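PDB 3GYC: putative glycoside hydrolase from Parabacteroides distasonis ATCC 8503, which probably hydrolyses glycosidic bonds in carbohydrates, as a cellulase-like member of the TIM-barrel glycoside hydrolases. Local coordinates for residues Arg17-Trp22 with Gly342-Asn347. Numbering follows the deposited sequence.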
loop_
_atom_site.group_PDB
_atom_site.type_symbol
_atom_site.label_atom_id
_atom_site.label_comp_id
_atom_site.label_asym_id
_atom_site.label_seq_id
_atom_site.Cartn_x
_atom_site.Cartn_y
_atom_site.Cartn_z
ATOM N N ARG A 17 -5.196 10.908 -8.074
ATOM C CA ARG A 17 -4.020 10.289 -8.643
ATOM C C ARG A 17 -4.182 8.774 -8.808
ATOM O O ARG A 17 -4.812 8.092 -7.989
ATOM C CB ARG A 17 -2.763 10.618 -7.829
ATOM C CG ARG A 17 -2.434 12.038 -7.921
ATOM C CD ARG A 17 -0.998 12.268 -8.216
ATOM N NE ARG A 17 -0.705 13.669 -8.416
ATOM C CZ ARG A 17 0.380 14.120 -9.048
ATOM N NH1 ARG A 17 1.270 13.274 -9.581
ATOM N NH2 ARG A 17 0.575 15.417 -9.152
ATOM N N ALA A 18 -3.649 8.261 -9.915
ATOM C CA ALA A 18 -3.639 6.828 -10.185
ATOM C C ALA A 18 -2.303 6.338 -9.620
ATOM O O ALA A 18 -1.205 6.699 -10.093
ATOM C CB ALA A 18 -3.777 6.510 -11.680
ATOM N N ILE A 19 -2.424 5.523 -8.592
ATOM C CA ILE A 19 -1.285 5.059 -7.768
ATOM C C ILE A 19 -0.986 3.576 -7.926
ATOM O O ILE A 19 -1.859 2.791 -8.273
ATOM C CB ILE A 19 -1.525 5.466 -6.246
ATOM C CG1 ILE A 19 -0.283 5.297 -5.379
ATOM C CG2 ILE A 19 -2.712 4.700 -5.587
ATOM C CD1 ILE A 19 -0.410 6.042 -3.975
ATOM N N THR A 20 0.281 3.209 -7.744
ATOM C CA THR A 20 0.678 1.831 -7.687
ATOM C C THR A 20 1.650 1.588 -6.483
ATOM O O THR A 20 2.451 2.438 -6.181
ATOM C CB THR A 20 1.368 1.365 -8.960
ATOM O OG1 THR A 20 1.661 -0.004 -8.789
ATOM C CG2 THR A 20 2.720 2.078 -9.212
HETATM N N MSE A 21 1.488 0.450 -5.820
HETATM C CA MSE A 21 2.383 -0.004 -4.760
HETATM C C MSE A 21 3.622 -0.676 -5.364
HETATM O O MSE A 21 3.495 -1.715 -6.054
HETATM C CB MSE A 21 1.689 -1.030 -3.884
HETATM C CG MSE A 21 2.611 -1.582 -2.819
HETATM SE SE MSE A 21 1.897 -3.178 -2.087
HETATM C CE MSE A 21 2.279 -4.377 -3.587
ATOM N N TRP A 22 4.783 -0.027 -5.209
ATOM C CA TRP A 22 6.078 -0.631 -5.545
ATOM C C TRP A 22 6.836 -1.092 -4.291
ATOM O O TRP A 22 7.987 -1.568 -4.384
ATOM C CB TRP A 22 6.892 0.281 -6.444
ATOM C CG TRP A 22 6.481 0.218 -7.916
ATOM C CD1 TRP A 22 5.397 -0.410 -8.434
ATOM C CD2 TRP A 22 7.093 0.922 -9.035
ATOM N NE1 TRP A 22 5.338 -0.236 -9.818
ATOM C CE2 TRP A 22 6.380 0.557 -10.202
ATOM C CE3 TRP A 22 8.237 1.692 -9.176
ATOM C CZ2 TRP A 22 6.717 1.026 -11.453
ATOM C CZ3 TRP A 22 8.567 2.142 -10.404
ATOM C CH2 TRP A 22 7.809 1.818 -11.534
ATOM N N GLY A 342 -6.599 8.608 -4.228
ATOM C CA GLY A 342 -5.560 7.758 -4.779
ATOM C C GLY A 342 -6.137 6.368 -5.013
ATOM O O GLY A 342 -6.545 5.693 -4.067
ATOM N N VAL A 343 -6.166 5.923 -6.269
ATOM C CA VAL A 343 -6.720 4.630 -6.603
ATOM C C VAL A 343 -5.734 3.793 -7.400
ATOM O O VAL A 343 -5.155 4.309 -8.305
ATOM C CB VAL A 343 -8.008 4.797 -7.435
ATOM C CG1 VAL A 343 -8.667 3.422 -7.656
ATOM C CG2 VAL A 343 -8.951 5.767 -6.773
ATOM N N ALA A 344 -5.485 2.530 -6.978
ATOM C CA ALA A 344 -4.644 1.579 -7.679
ATOM C C ALA A 344 -5.590 0.646 -8.440
ATOM O O ALA A 344 -6.744 0.483 -8.045
ATOM C CB ALA A 344 -3.806 0.765 -6.717
ATOM N N THR A 345 -5.102 0.077 -9.526
ATOM C CA THR A 345 -5.857 -0.893 -10.315
ATOM C C THR A 345 -5.604 -2.269 -9.725
ATOM O O THR A 345 -6.479 -3.136 -9.799
ATOM C CB THR A 345 -5.448 -0.861 -11.793
ATOM O OG1 THR A 345 -4.040 -1.090 -11.886
ATOM C CG2 THR A 345 -5.838 0.486 -12.432
ATOM N N SER A 346 -4.423 -2.469 -9.133
ATOM C CA SER A 346 -4.123 -3.711 -8.384
ATOM C C SER A 346 -2.792 -3.642 -7.659
ATOM O O SER A 346 -1.989 -2.761 -7.967
ATOM C CB SER A 346 -4.084 -4.930 -9.319
ATOM O OG SER A 346 -2.859 -5.033 -10.016
ATOM N N ASN A 347 -2.523 -4.616 -6.770
ATOM C CA ASN A 347 -1.216 -4.746 -6.139
ATOM C C ASN A 347 -0.210 -5.584 -6.984
ATOM O O ASN A 347 0.765 -6.067 -6.438
ATOM C CB ASN A 347 -1.257 -5.226 -4.664
ATOM C CG ASN A 347 -1.982 -6.582 -4.454
ATOM O OD1 ASN A 347 -3.088 -6.718 -4.813
ATOM N ND2 ASN A 347 -1.355 -7.524 -3.783
HETATM O O HOH W 1 -2.231 0.406 -9.668
HETATM O O HOH W 2 1.288 -2.854 -7.422
HETATM O O HOH W 3 -0.847 -0.942 -6.213
HETATM O O HOH W 4 3.439 -4.800 -7.592
#
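Ile19 lays its CG2 branch over the peptide that follows Val343, 3.6 Å from Val343 C, while the methyl of Ala344 comes up against the backbone of Ile19, with CB 3.2 Å from Ile19 O. The two side chains meet more loosely, Ile19 CG2 standing 4.2 Å from Ala344 CB. With CG1 anti to the backbone N (chi1 -168°), CG2 is the branch left to meet residues 342-344. Next to this packing run two backbone hydrogen bonds of a parallel bridge, from Val343 N to Arg17 O and from Ile19 N to Val343 O. They join the strands that come first and last in the chain, 17-23 and 340-343, side by side in the eight-stranded parallel barrel, the pairing that closes a TIM barrel. Ala18 and Val343 share the face packed on Ile370 of helix 360-371.

Past Ala344 the segments diverge and water takes over. One molecule donates to Ile19 O (2.8 Å) and accepts from Thr345 N (2.9 Å); another accepts from Met21 N (2.7 Å) and lies 2.8 Å from Ser346 O. Farther along, selenomethionine Met21 lies alongside Asn347, its chain bent at chi3 (74°) and its CE 3.8 Å from Asn347 CB. The amide of Asn347 turns away, to Trp236 NE1 and Val310 O.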